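PDB 4K70: UL37 from Suid herpesvirus 1, which is an inner tegument protein that probably helps control the intracellular trafficking of viral particles and binds metal ions, represented here by its N-terminal half. Local coordinates for residues N228-L231 / R232-A236; A329-S332 / P333-V337; A474-A477 / Q478-G482; D393-R396 / A397-V401. All blocks are in the same frame, centred on the assembly; numbering follows the deposited sequence. Where two conformers were deposited one is given.

Contact 1: N228-L231 / R232-A236; sequences NPTL and REQFA
Asn228 O receives the amide of Arg232, with N and O 2.9 Å apart, and so begins the i-to-i+4 bonding of helix 229-240. Three further bonds of the same kind follow: Glu233 N to Pro229 O, Gln234 N to Thr230 O, and Phe235 N to Leu231 O. Pro229 suits the first turn, where the lack of an amide hydrogen costs nothing. Asn228 is the N-cap: its OD1, whose exact place is less sure, accepts from Leu231 N and more weakly from Thr230 N, while ND2 is held by Asp145. Thr230 and Gln234 run side by side, pointing the same way. The extended chain of Gln234 lies along the preceding turn, so that NE2 donates to Thr230 O at 3.2 Å from above the carbonyl plane, 65° out of it. Gln234 N approaches that oxygen from the opposite face, and the carbonyl is gripped twice by one residue. The other end of the amide, OE1, is taken by Gln202. Arg232 reaches from the helix to a salt bridge with Asp273. On the buried side Leu231 and Phe235 turn apolar groups onto helix 208-223, and Leu231 also meets Leu148 of helix 144-149 and Met201 of helix 191-201.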
ATOM      1  N   ASN A 228     -23.218 -13.342   2.568  1.00 41.85           N
ATOM      2  CA  ASN A 228     -23.652 -12.108   3.191  1.00 38.01           C
ATOM      3  C   ASN A 228     -25.106 -11.917   2.815  1.00 42.91           C
ATOM      4  O   ASN A 228     -25.433 -11.795   1.634  1.00 42.81           O
ATOM      5  CB  ASN A 228     -22.817 -10.932   2.692  1.00 38.37           C
ATOM      6  CG  ASN A 228     -23.194  -9.629   3.355  1.00 40.52           C
ATOM      7  OD1 ASN A 228     -24.289  -9.110   3.153  1.00 40.86           O
ATOM      8  ND2 ASN A 228     -22.281  -9.083   4.146  1.00 43.20           N
ATOM      9  N   PRO A 229     -25.993 -11.918   3.817  1.00 44.74           N
ATOM     10  CA  PRO A 229     -27.438 -11.826   3.580  1.00 42.45           C
ATOM     11  C   PRO A 229     -27.857 -10.543   2.861  1.00 44.03           C
ATOM     12  O   PRO A 229     -28.766 -10.594   2.027  1.00 43.22           O
ATOM     13  CB  PRO A 229     -28.035 -11.886   4.995  1.00 44.80           C
ATOM     14  CG  PRO A 229     -26.891 -11.578   5.922  1.00 44.53           C
ATOM     15  CD  PRO A 229     -25.677 -12.110   5.242  1.00 45.89           C
ATOM     16  N   THR A 230     -27.210  -9.420   3.154  1.00 37.87           N
ATOM     17  CA  THR A 230     -27.591  -8.168   2.502  1.00 41.19           C
ATOM     18  C   THR A 230     -27.189  -8.134   1.013  1.00 38.99           C
ATOM     19  O   THR A 230     -27.948  -7.659   0.169  1.00 37.68           O
ATOM     20  CB  THR A 230     -27.101  -6.929   3.296  1.00 41.53           C
ATOM     21  OG1 THR A 230     -26.494  -5.985   2.411  1.00 45.45           O
ATOM     22  CG2 THR A 230     -26.102  -7.339   4.366  1.00 46.37           C
ATOM     23  N   LEU A 231     -26.010  -8.669   0.699  1.00 38.91           N
ATOM     24  CA  LEU A 231     -25.604  -8.875  -0.692  1.00 36.98           C
ATOM     25  C   LEU A 231     -26.569  -9.828  -1.384  1.00 38.09           C
ATOM     26  O   LEU A 231     -26.982  -9.603  -2.522  1.00 33.89           O
ATOM     27  CB  LEU A 231     -24.192  -9.461  -0.759  1.00 32.30           C
ATOM     28  CG  LEU A 231     -23.666  -9.800  -2.156  1.00 34.91           C
ATOM     29  CD1 LEU A 231     -23.602  -8.541  -3.052  1.00 26.87           C
ATOM     30  CD2 LEU A 231     -22.308 -10.466  -2.062  1.00 30.17           C
ATOM     31  N   ARG A 232     -26.908 -10.907  -0.687  1.00 39.02           N
ATOM     32  CA  ARG A 232     -27.833 -11.907  -1.202  1.00 39.34           C
ATOM     33  C   ARG A 232     -29.192 -11.292  -1.564  1.00 37.98           C
ATOM     34  O   ARG A 232     -29.717 -11.535  -2.653  1.00 35.18           O
ATOM     35  CB  ARG A 232     -27.987 -13.035  -0.180  1.00 38.69           C
ATOM     36  CG  ARG A 232     -28.834 -14.191  -0.637  1.00 45.86           C
ATOM     37  CD  ARG A 232     -28.814 -15.315   0.397  1.00 48.26           C
ATOM     38  NE  ARG A 232     -27.960 -16.424  -0.024  1.00 51.18           N
ATOM     39  CZ  ARG A 232     -28.417 -17.570  -0.523  1.00 54.61           C
ATOM     40  NH1 ARG A 232     -29.724 -17.772  -0.657  1.00 53.71           N
ATOM     41  NH2 ARG A 232     -27.566 -18.524  -0.876  1.00 56.92           N
ATOM     42  N   GLU A 233     -29.742 -10.482  -0.660  1.00 36.34           N
ATOM     43  CA  GLU A 233     -31.022  -9.811  -0.891  1.00 36.70           C
ATOM     44  C   GLU A 233     -30.938  -8.809  -2.029  1.00 35.74           C
ATOM     45  O   GLU A 233     -31.894  -8.606  -2.780  1.00 36.32           O
ATOM     46  CB  GLU A 233     -31.470  -9.044   0.354  1.00 40.32           C
ATOM     47  CG  GLU A 233     -31.641  -9.880   1.598  1.00 49.18           C
ATOM     48  CD  GLU A 233     -31.886  -9.011   2.815  1.00 58.37           C
ATOM     49  OE1 GLU A 233     -31.716  -9.503   3.953  1.00 63.95           O
ATOM     50  OE2 GLU A 233     -32.241  -7.827   2.622  1.00 59.56           O
ATOM     51  N   GLN A 234     -29.805  -8.142  -2.138  1.00 33.33           N
ATOM     52  CA  GLN A 234     -29.692  -7.092  -3.132  1.00 34.32           C
ATOM     53  C   GLN A 234     -29.518  -7.670  -4.528  1.00 30.19           C
ATOM     54  O   GLN A 234     -30.041  -7.122  -5.490  1.00 35.82           O
ATOM     55  CB  GLN A 234     -28.567  -6.127  -2.787  1.00 33.09           C
ATOM     56  CG  GLN A 234     -28.996  -5.025  -1.846  1.00 39.29           C
ATOM     57  CD  GLN A 234     -27.829  -4.182  -1.390  1.00 40.16           C
ATOM     58  OE1 GLN A 234     -27.816  -2.970  -1.575  1.00 44.63           O
ATOM     59  NE2 GLN A 234     -26.836  -4.825  -0.788  1.00 42.89           N
ATOM     60  N   PHE A 235     -28.796  -8.776  -4.646  1.00 32.33           N
ATOM     61  CA  PHE A 235     -28.746  -9.444  -5.938  1.00 31.59           C
ATOM     62  C   PHE A 235     -30.120  -9.963  -6.362  1.00 33.88           C
ATOM     63  O   PHE A 235     -30.536  -9.780  -7.509  1.00 34.58           O
ATOM     64  CB  PHE A 235     -27.749 -10.592  -5.960  1.00 27.93           C
ATOM     65  CG  PHE A 235     -27.818 -11.398  -7.226  1.00 28.04           C
ATOM     66  CD1 PHE A 235     -27.244 -10.925  -8.391  1.00 26.85           C
ATOM     67  CD2 PHE A 235     -28.488 -12.613  -7.256  1.00 31.95           C
ATOM     68  CE1 PHE A 235     -27.322 -11.659  -9.568  1.00 29.97           C
ATOM     69  CE2 PHE A 235     -28.571 -13.348  -8.424  1.00 31.30           C
ATOM     70  CZ  PHE A 235     -27.984 -12.871  -9.581  1.00 31.51           C
ATOM     71  N   ALA A 236     -30.818 -10.617  -5.436  1.00 36.18           N
ATOM     72  CA  ALA A 236     -32.119 -11.213  -5.728  1.00 36.26           C
ATOM     73  C   ALA A 236     -33.137 -10.186  -6.224  1.00 35.12           C
ATOM     74  O   ALA A 236     -33.855 -10.429  -7.189  1.00 39.82           O
ATOM     75  CB  ALA A 236     -32.648 -11.954  -4.506  1.00 40.08           C
TER

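Contact 2: A329-S332 / P333-V337; sequences ASAS and PLQVV
Ser332 and Gln335 meet through both backbone and side chain where the loop after helix 321-329 turns into helix 333-342. Among the hydrogen bonds, two use the ends of these side chains. Ser332 OG accepts from Gln335 N in a weak bond, 3.3 Å long but nearly straight at 166°. The hydroxyl is brought over the helix start because it lies between the backbone N and the carbonyl carbon of its own residue (chi1 69°). In return, the extended chain of Gln335 passes close to that hydroxyl, with CG 3.2 Å from Ser332 OG, and its OE1 accepts from Ala331 N at 2.9 Å. This bond is almost linear at the hydrogen, although the donor stands above the plane of the amide carbonyl, 40° out of it. The first regular helical bond joins Val336 N to Ser332 O. Outside the two segments, the Ser330 hydroxyl is bonded to Ala326 O of the preceding helix, and Ala331 O accepts from Arg434.

A water bridges the two side chains, 2.8 Å from Ser332 OG but only weakly bonded by Gln335 NE2. Van der Waals contact supplies the rest: Ser330 CB rests against Val336 CB at 3.6 Å. Pro333, which needs no amide partner in the first turn, and Val336 both pack on Met431.

Serine at the N-cap with proline next makes a serine-capped Ser-Pro helix start. Glutamine stands three residues beyond the cap, its extended side chain also accepting from the main-chain amide of the residue before the cap.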
ATOM      1  N   ALA A 329      -7.296  10.543 -17.960  1.00 22.36           N
ATOM      2  CA  ALA A 329      -7.279  11.857 -17.308  1.00 25.42           C
ATOM      3  C   ALA A 329      -6.961  11.787 -15.815  1.00 29.88           C
ATOM      4  O   ALA A 329      -6.715  12.815 -15.174  1.00 30.15           O
ATOM      5  CB  ALA A 329      -8.599  12.545 -17.511  1.00 29.89           C
ATOM      6  N   SER A 330      -6.992  10.576 -15.261  1.00 24.12           N
ATOM      7  CA  SER A 330      -6.830  10.370 -13.818  1.00 26.31           C
ATOM      8  C   SER A 330      -5.398  10.620 -13.362  1.00 26.50           C
ATOM      9  O   SER A 330      -4.448  10.117 -13.966  1.00 25.35           O
ATOM     10  CB  SER A 330      -7.226   8.933 -13.443  1.00 22.10           C
ATOM     11  OG  SER A 330      -8.605   8.691 -13.670  1.00 25.27           O
ATOM     12  N   ALA A 331      -5.241  11.371 -12.278  1.00 27.87           N
ATOM     13  CA  ALA A 331      -3.915  11.671 -11.754  1.00 29.31           C
ATOM     14  C   ALA A 331      -3.737  11.163 -10.327  1.00 26.80           C
ATOM     15  O   ALA A 331      -2.806  11.561  -9.641  1.00 29.95           O
ATOM     16  CB  ALA A 331      -3.627  13.189 -11.825  1.00 29.40           C
ATOM     17  N   SER A 332      -4.633  10.299  -9.868  1.00 26.21           N
ATOM     18  CA  SER A 332      -4.497   9.731  -8.527  1.00 29.21           C
ATOM     19  C   SER A 332      -5.121   8.363  -8.546  1.00 24.47           C
ATOM     20  O   SER A 332      -5.872   8.056  -9.458  1.00 25.08           O
ATOM     21  CB  SER A 332      -5.208  10.599  -7.482  1.00 30.06           C
ATOM     22  OG  SER A 332      -6.622  10.547  -7.643  1.00 28.15           O
ATOM     23  N   PRO A 333      -4.810   7.543  -7.532  1.00 22.54           N
ATOM     24  CA  PRO A 333      -5.389   6.206  -7.382  1.00 24.06           C
ATOM     25  C   PRO A 333      -6.896   6.262  -7.294  1.00 24.99           C
ATOM     26  O   PRO A 333      -7.545   5.435  -7.916  1.00 22.12           O
ATOM     27  CB  PRO A 333      -4.826   5.724  -6.045  1.00 25.36           C
ATOM     28  CG  PRO A 333      -3.566   6.509  -5.864  1.00 28.57           C
ATOM     29  CD  PRO A 333      -3.763   7.820  -6.532  1.00 23.50           C
ATOM     30  N   LEU A 334      -7.453   7.200  -6.531  1.00 18.25           N
ATOM     31  CA  LEU A 334      -8.902   7.217  -6.355  1.00 20.21           C
ATOM     32  C   LEU A 334      -9.570   7.467  -7.694  1.00 25.44           C
ATOM     33  O   LEU A 334     -10.505   6.774  -8.075  1.00 26.44           O
ATOM     34  CB  LEU A 334      -9.344   8.281  -5.344  1.00 22.23           C
ATOM     35  CG  LEU A 334     -10.866   8.448  -5.274  1.00 26.61           C
ATOM     36  CD1 LEU A 334     -11.582   7.114  -5.010  1.00 26.83           C
ATOM     37  CD2 LEU A 334     -11.266   9.476  -4.233  1.00 30.30           C
ATOM     38  N   GLN A 335      -9.074   8.465  -8.413  1.00 24.21           N
ATOM     39  CA  GLN A 335      -9.659   8.832  -9.693  1.00 23.47           C
ATOM     40  C   GLN A 335      -9.694   7.670 -10.679  1.00 21.46           C
ATOM     41  O   GLN A 335     -10.724   7.401 -11.301  1.00 20.77           O
ATOM     42  CB  GLN A 335      -8.898  10.018 -10.289  1.00 23.45           C
ATOM     43  CG  GLN A 335      -9.096  11.307  -9.487  1.00 30.60           C
ATOM     44  CD  GLN A 335      -8.204  12.448  -9.960  1.00 35.08           C
ATOM     45  OE1 GLN A 335      -7.647  12.405 -11.051  1.00 29.46           O
ATOM     46  NE2 GLN A 335      -8.059  13.473  -9.125  1.00 38.12           N
ATOM     47  N   VAL A 336      -8.573   6.978 -10.827  1.00 19.75           N
ATOM     48  CA  VAL A 336      -8.495   5.957 -11.855  1.00 20.29           C
ATOM     49  C   VAL A 336      -9.308   4.723 -11.435  1.00 22.09           C
ATOM     50  O   VAL A 336     -10.029   4.154 -12.247  1.00 21.51           O
ATOM     51  CB  VAL A 336      -7.028   5.594 -12.229  1.00 20.66           C
ATOM     52  CG1 VAL A 336      -6.303   4.951 -11.047  1.00 22.72           C
ATOM     53  CG2 VAL A 336      -7.001   4.649 -13.452  1.00 20.39           C
ATOM     54  N   VAL A 337      -9.218   4.332 -10.165  1.00 19.18           N
ATOM     55  CA  VAL A 337      -9.990   3.185  -9.690  1.00 19.39           C
ATOM     56  C   VAL A 337     -11.489   3.458  -9.736  1.00 20.56           C
ATOM     57  O   VAL A 337     -12.269   2.578 -10.064  1.00 19.08           O
ATOM     58  CB  VAL A 337      -9.580   2.773  -8.268  1.00 21.06           C
ATOM     59  CG1 VAL A 337     -10.414   1.582  -7.822  1.00 19.45           C
ATOM     60  CG2 VAL A 337      -8.099   2.450  -8.238  1.00 19.83           C
TER
HETATM   61  O   HOH W   1      -8.298  12.079  -6.031  1.00 39.28           O

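Contact 3: A474-A477 / Q478-G482; sequences AFRA and QSRWG
Arg476 and Arg480, one helical turn apart, lie side by side and point the same way, with their guanidinium planes turned 39° against each other. Arg476 NH2 sits over the centre of the Arg480 group, 3.1 Å from Arg480 CZ, while Arg480 CD lies over the face of the Arg476 guanidinium toward its rim. Both chains bend at chi3, which turns the planar ends to the same side. Shared acids probably make such closeness tolerable by offsetting the like charges: Asp173 forms salt bridges with NE of both arginines, and Asp175 with Arg476 NH2. Arginine suits both places because each planar group can offer several N-H donors while showing a face to its neighbour.

On another side of the helix, Ser479 CB rests on the face of the Phe475 ring, 4.1 Å from the ring centroid and 17° off its normal, a CH-pi contact. The ring comes down along the next turn because its CG is anti to the backbone N (chi1 170°). The small Ser479 side chain leaves its CB in reach of the ring face.

Helical bonds continue through Trp481 N to Ala477 O, 3.0 Å, though here the donor stands well above the carbonyl plane as the helix ends. Gly482 then leaves with positive phi, a conformation glycine takes easily. Trp481 gives NE1 to Asp173, meets the ring of Tyr172, and with Arg480 packs on Leu392 of helix 392-402 and Gln178 of helix 175-188, so the end of helix 464-481 packs against both helices.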
ATOM      1  N   ALA A 474      23.953   8.697   4.246  1.00 48.69           N
ATOM      2  CA  ALA A 474      24.088   8.778   2.797  1.00 44.68           C
ATOM      3  C   ALA A 474      23.872   7.405   2.178  1.00 48.27           C
ATOM      4  O   ALA A 474      23.212   7.272   1.150  1.00 43.69           O
ATOM      5  CB  ALA A 474      25.452   9.324   2.425  1.00 48.02           C
ATOM      6  N   PHE A 475      24.420   6.379   2.820  1.00 48.99           N
ATOM      7  CA  PHE A 475      24.220   5.017   2.357  1.00 45.57           C
ATOM      8  C   PHE A 475      22.740   4.668   2.395  1.00 48.29           C
ATOM      9  O   PHE A 475      22.199   4.120   1.437  1.00 47.91           O
ATOM     10  CB  PHE A 475      25.015   4.038   3.209  1.00 46.30           C
ATOM     11  CG  PHE A 475      24.674   2.607   2.952  1.00 52.13           C
ATOM     12  CD1 PHE A 475      25.074   1.986   1.782  1.00 52.55           C
ATOM     13  CD2 PHE A 475      23.950   1.877   3.883  1.00 54.41           C
ATOM     14  CE1 PHE A 475      24.759   0.662   1.541  1.00 56.12           C
ATOM     15  CE2 PHE A 475      23.630   0.557   3.651  1.00 52.78           C
ATOM     16  CZ  PHE A 475      24.035  -0.053   2.477  1.00 53.72           C
ATOM     17  N   ARG A 476      22.081   5.005   3.499  1.00 46.75           N
ATOM     18  CA  ARG A 476      20.655   4.729   3.628  1.00 45.51           C
ATOM     19  C   ARG A 476      19.826   5.483   2.586  1.00 44.92           C
ATOM     20  O   ARG A 476      18.930   4.907   1.973  1.00 45.58           O
ATOM     21  CB  ARG A 476      20.162   5.002   5.056  1.00 39.74           C
ATOM     22  CG  ARG A 476      20.557   3.897   6.032  1.00 41.08           C
ATOM     23  CD  ARG A 476      19.898   4.035   7.393  1.00 36.03           C
ATOM     24  NE  ARG A 476      18.448   3.847   7.365  1.00 37.09           N
ATOM     25  CZ  ARG A 476      17.834   2.710   7.674  1.00 34.91           C
ATOM     26  NH1 ARG A 476      18.546   1.646   8.016  1.00 37.13           N
ATOM     27  NH2 ARG A 476      16.506   2.631   7.632  1.00 30.53           N
ATOM     28  N   ALA A 477      20.139   6.761   2.382  1.00 44.04           N
ATOM     29  CA  ALA A 477      19.431   7.595   1.408  1.00 45.98           C
ATOM     30  C   ALA A 477      19.531   7.059  -0.025  1.00 47.07           C
ATOM     31  O   ALA A 477      18.539   7.037  -0.759  1.00 46.66           O
ATOM     32  CB  ALA A 477      19.940   9.031   1.470  1.00 45.89           C
ATOM     33  N   GLN A 478      20.731   6.644  -0.417  1.00 49.31           N
ATOM     34  CA  GLN A 478      20.977   6.134  -1.767  1.00 52.43           C
ATOM     35  C   GLN A 478      20.439   4.720  -1.915  1.00 49.86           C
ATOM     36  O   GLN A 478      19.661   4.426  -2.826  1.00 48.56           O
ATOM     37  CB  GLN A 478      22.480   6.158  -2.088  1.00 51.04           C
ATOM     38  CG  GLN A 478      22.898   5.280  -3.266  1.00 52.93           C
ATOM     39  CD  GLN A 478      23.418   3.914  -2.832  1.00 62.93           C
ATOM     40  OE1 GLN A 478      24.101   3.790  -1.811  1.00 65.67           O
ATOM     41  NE2 GLN A 478      23.096   2.880  -3.611  1.00 63.60           N
ATOM     42  N   SER A 479      20.857   3.855  -1.001  1.00 47.80           N
ATOM     43  CA  SER A 479      20.514   2.440  -1.045  1.00 46.90           C
ATOM     44  C   SER A 479      19.013   2.162  -0.908  1.00 47.45           C
ATOM     45  O   SER A 479      18.530   1.120  -1.342  1.00 46.64           O
ATOM     46  CB  SER A 479      21.283   1.699   0.048  1.00 50.37           C
ATOM     47  OG  SER A 479      20.759   0.403   0.239  1.00 56.49           O
ATOM     48  N   ARG A 480      18.279   3.089  -0.296  1.00 43.92           N
ATOM     49  CA  ARG A 480      16.852   2.884  -0.052  1.00 40.43           C
ATOM     50  C   ARG A 480      15.971   3.737  -0.953  1.00 40.44           C
ATOM     51  O   ARG A 480      14.991   3.256  -1.522  1.00 46.07           O
ATOM     52  CB  ARG A 480      16.503   3.166   1.413  1.00 39.04           C
ATOM     53  CG  ARG A 480      16.777   2.015   2.365  1.00 40.25           C
ATOM     54  CD  ARG A 480      17.092   2.510   3.781  1.00 39.85           C
ATOM     55  NE  ARG A 480      15.944   3.090   4.479  1.00 33.55           N
ATOM     56  CZ  ARG A 480      14.943   2.370   4.973  1.00 32.27           C
ATOM     57  NH1 ARG A 480      14.945   1.056   4.821  1.00 34.40           N
ATOM     58  NH2 ARG A 480      13.939   2.954   5.614  1.00 31.36           N
ATOM     59  N   TRP A 481      16.322   5.005  -1.089  1.00 41.99           N
ATOM     60  CA  TRP A 481      15.451   5.944  -1.775  1.00 45.25           C
ATOM     61  C   TRP A 481      16.007   6.468  -3.101  1.00 46.05           C
ATOM     62  O   TRP A 481      15.313   7.181  -3.824  1.00 48.10           O
ATOM     63  CB  TRP A 481      15.164   7.121  -0.859  1.00 41.72           C
ATOM     64  CG  TRP A 481      14.584   6.736   0.471  1.00 38.26           C
ATOM     65  CD1 TRP A 481      15.253   6.610   1.659  1.00 34.64           C
ATOM     66  CD2 TRP A 481      13.214   6.439   0.747  1.00 32.11           C
ATOM     67  NE1 TRP A 481      14.377   6.263   2.657  1.00 30.53           N
ATOM     68  CE2 TRP A 481      13.120   6.147   2.122  1.00 29.76           C
ATOM     69  CE3 TRP A 481      12.056   6.387  -0.036  1.00 30.50           C
ATOM     70  CZ2 TRP A 481      11.914   5.815   2.727  1.00 26.14           C
ATOM     71  CZ3 TRP A 481      10.857   6.066   0.575  1.00 24.62           C
ATOM     72  CH2 TRP A 481      10.796   5.788   1.934  1.00 22.77           C
ATOM     73  N   GLY A 482      17.259   6.136  -3.402  1.00 47.30           N
ATOM     74  CA  GLY A 482      17.892   6.582  -4.630  1.00 50.39           C
ATOM     75  C   GLY A 482      18.252   8.057  -4.635  1.00 52.84           C
ATOM     76  O   GLY A 482      18.342   8.671  -5.698  1.00 54.65           O
TER

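Contact 4: D393-R396 / A397-V401; sequences DYVR and AYTDV
Tyr394 and Tyr398, one turn apart on helix 392-402, make the closely packed side of this contact. Both have CG anti to the backbone N (chi1 -179° and -180°), which swings the two rings out from the same flank, where they cross at a slant. Tyr398 CB lies over a face of the Tyr394 ring, and Tyr394 OH comes within 3.8 Å of Tyr398 CD1. That hydroxyl is bonded to Met431 O, so the buried ring has its polar end satisfied. Ala397 CB approaches the same ring more loosely, 4.5 Å from Tyr394 CD1; the small methyl also touches Asp387.

Away from the tyrosines the helix is more open. There Thr399 turns its hydroxyl back onto the helix, and OG1 donates to Val395 O at 2.9 Å. Thr399 N reaches the same oxygen from the other face of the carbonyl plane, at 3.1 Å, giving one acceptor two donors from one residue. Such a bond lets threonine satisfy its hydroxyl on an exposed helix surface. Arg396 and Asp400 are also exposed; the backbone joins them through Asp400 N to Arg396 O.

The pattern is that of an amphipathic helix, its tyrosines turned to the protein and Arg396, Thr399 and Asp400 to solvent. Tyr398 packs on Leu384 of helix 366-385 and on Val427 of helix 422-431, while Asp387, the neighbour of Ala397, is a calcium ligand, placing the helix beside that metal site.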
ATOM      1  N   ASP A 393       8.058   0.603   0.803  1.00 28.16           N
ATOM      2  CA  ASP A 393       7.418  -0.634   0.356  0.50 26.78           C
ATOM      3  C   ASP A 393       6.665  -0.447  -0.959  1.00 25.16           C
ATOM      4  O   ASP A 393       6.678  -1.321  -1.828  1.00 23.43           O
ATOM      5  CB  ASP A 393       6.435  -1.143   1.404  0.50 23.45           C
ATOM      6  CG  ASP A 393       5.812  -2.465   1.012  0.50 26.47           C
ATOM      7  OD1 ASP A 393       6.534  -3.477   1.062  0.50 29.64           O
ATOM      8  OD2 ASP A 393       4.614  -2.499   0.654  0.50 27.04           O
ATOM      9  N   TYR A 394       5.979   0.678  -1.091  1.00 21.67           N
ATOM     10  CA  TYR A 394       5.243   0.911  -2.337  1.00 22.93           C
ATOM     11  C   TYR A 394       6.199   1.247  -3.477  1.00 22.63           C
ATOM     12  O   TYR A 394       5.981   0.823  -4.601  1.00 27.08           O
ATOM     13  CB  TYR A 394       4.152   1.964  -2.198  1.00 20.71           C
ATOM     14  CG  TYR A 394       3.393   2.162  -3.500  1.00 23.95           C
ATOM     15  CD1 TYR A 394       2.724   1.100  -4.099  1.00 22.01           C
ATOM     16  CD2 TYR A 394       3.355   3.401  -4.133  1.00 18.96           C
ATOM     17  CE1 TYR A 394       2.027   1.256  -5.290  1.00 21.31           C
ATOM     18  CE2 TYR A 394       2.667   3.569  -5.330  1.00 21.66           C
ATOM     19  CZ  TYR A 394       1.999   2.491  -5.901  1.00 24.49           C
ATOM     20  OH  TYR A 394       1.307   2.642  -7.079  1.00 23.34           O
ATOM     21  N   VAL A 395       7.280   1.971  -3.181  1.00 22.85           N
ATOM     22  CA  VAL A 395       8.308   2.219  -4.184  1.00 20.40           C
ATOM     23  C   VAL A 395       8.806   0.896  -4.775  1.00 25.01           C
ATOM     24  O   VAL A 395       8.915   0.748  -5.986  1.00 23.27           O
ATOM     25  CB  VAL A 395       9.493   2.990  -3.616  1.00 24.47           C
ATOM     26  CG1 VAL A 395      10.608   3.037  -4.638  1.00 25.60           C
ATOM     27  CG2 VAL A 395       9.071   4.407  -3.241  1.00 22.08           C
ATOM     28  N   ARG A 396       9.088  -0.062  -3.899  1.00 21.88           N
ATOM     29  CA  ARG A 396       9.538  -1.392  -4.293  1.00 23.08           C
ATOM     30  C   ARG A 396       8.459  -2.185  -5.032  1.00 21.82           C
ATOM     31  O   ARG A 396       8.751  -2.861  -6.014  1.00 22.97           O
ATOM     32  CB  ARG A 396       9.983  -2.173  -3.049  1.00 25.38           C
ATOM     33  CG  ARG A 396      11.268  -1.649  -2.395  1.00 27.02           C
ATOM     34  CD  ARG A 396      11.509  -2.310  -1.031  1.00 37.38           C
ATOM     35  NE  ARG A 396      12.818  -1.974  -0.469  1.00 41.14           N
ATOM     36  CZ  ARG A 396      13.166  -2.191   0.800  1.00 45.55           C
ATOM     37  NH1 ARG A 396      12.294  -2.729   1.647  1.00 40.27           N
ATOM     38  NH2 ARG A 396      14.379  -1.856   1.226  1.00 39.56           N
ATOM     39  N   ALA A 397       7.220  -2.130  -4.544  1.00 19.95           N
ATOM     40  CA  ALA A 397       6.127  -2.862  -5.190  1.00 21.41           C
ATOM     41  C   ALA A 397       5.850  -2.288  -6.581  1.00 23.66           C
ATOM     42  O   ALA A 397       5.558  -3.028  -7.517  1.00 21.80           O
ATOM     43  CB  ALA A 397       4.882  -2.802  -4.358  1.00 21.33           C
ATOM     44  N   TYR A 398       5.950  -0.966  -6.708  1.00 19.19           N
ATOM     45  CA  TYR A 398       5.722  -0.298  -7.996  1.00 21.21           C
ATOM     46  C   TYR A 398       6.798  -0.648  -9.018  1.00 18.29           C
ATOM     47  O   TYR A 398       6.505  -0.963 -10.165  1.00 25.03           O
ATOM     48  CB  TYR A 398       5.679   1.221  -7.802  1.00 20.53           C
ATOM     49  CG  TYR A 398       5.440   1.989  -9.099  1.00 22.37           C
ATOM     50  CD1 TYR A 398       4.152   2.254  -9.539  1.00 22.12           C
ATOM     51  CD2 TYR A 398       6.499   2.437  -9.878  1.00 21.24           C
ATOM     52  CE1 TYR A 398       3.921   2.949 -10.725  1.00 19.75           C
ATOM     53  CE2 TYR A 398       6.270   3.138 -11.081  1.00 22.43           C
ATOM     54  CZ  TYR A 398       4.978   3.392 -11.483  1.00 22.38           C
ATOM     55  OH  TYR A 398       4.725   4.099 -12.660  1.00 23.60           O
ATOM     56  N   THR A 399       8.052  -0.582  -8.596  1.00 23.14           N
ATOM     57  CA  THR A 399       9.181  -0.934  -9.454  1.00 22.15           C
ATOM     58  C   THR A 399       9.048  -2.360  -9.999  1.00 27.57           C
ATOM     59  O   THR A 399       9.242  -2.604 -11.191  1.00 28.48           O
ATOM     60  CB  THR A 399      10.501  -0.742  -8.677  1.00 27.35           C
ATOM     61  OG1 THR A 399      10.638   0.645  -8.350  1.00 29.95           O
ATOM     62  CG2 THR A 399      11.716  -1.176  -9.491  1.00 26.05           C
ATOM     63  N   ASP A 400       8.697  -3.294  -9.119  1.00 24.45           N
ATOM     64  CA  ASP A 400       8.442  -4.674  -9.516  1.00 27.62           C
ATOM     65  C   ASP A 400       7.394  -4.784 -10.624  1.00 25.70           C
ATOM     66  O   ASP A 400       7.594  -5.483 -11.603  1.00 24.87           O
ATOM     67  CB  ASP A 400       7.984  -5.498  -8.315  1.00 24.78           C
ATOM     68  CG  ASP A 400       9.152  -6.055  -7.501  1.00 36.35           C
ATOM     69  OD1 ASP A 400      10.317  -5.823  -7.894  1.00 38.70           O
ATOM     70  OD2 ASP A 400       8.896  -6.747  -6.483  1.00 36.39           O
ATOM     71  N   VAL A 401       6.269  -4.101 -10.447  1.00 25.15           N
ATOM     72  CA  VAL A 401       5.218  -4.096 -11.447  1.00 22.75           C
ATOM     73  C   VAL A 401       5.688  -3.410 -12.738  1.00 25.21           C
ATOM     74  O   VAL A 401       5.473  -3.929 -13.831  1.00 23.75           O
ATOM     75  CB  VAL A 401       3.940  -3.413 -10.907  1.00 23.40           C
ATOM     76  CG1 VAL A 401       2.984  -3.084 -12.044  1.00 23.28           C
ATOM     77  CG2 VAL A 401       3.255  -4.295  -9.844  1.00 23.74           C
TER

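Each contact is local to one continuous stretch, so none closes a long loop, and the four follow one another in series without nesting or crossing. From the N terminus, contact 1 starts helix 229-240, contact 2 starts helix 333-342, contact 4 lies within helix 392-402 and contact 3 ends helix 464-481. Contacts 1 and 3 stand on opposite sides of the chain's centre, their centres about 51 Å apart. Contacts 2, 4 and 3 are closer: nearest atoms are about 6 Å apart between 2 and 4, and about 5 Å between 4 and 3. Helix 422-431 borders contacts 2 and 4, while helix 191-201 borders contacts 1 and 2.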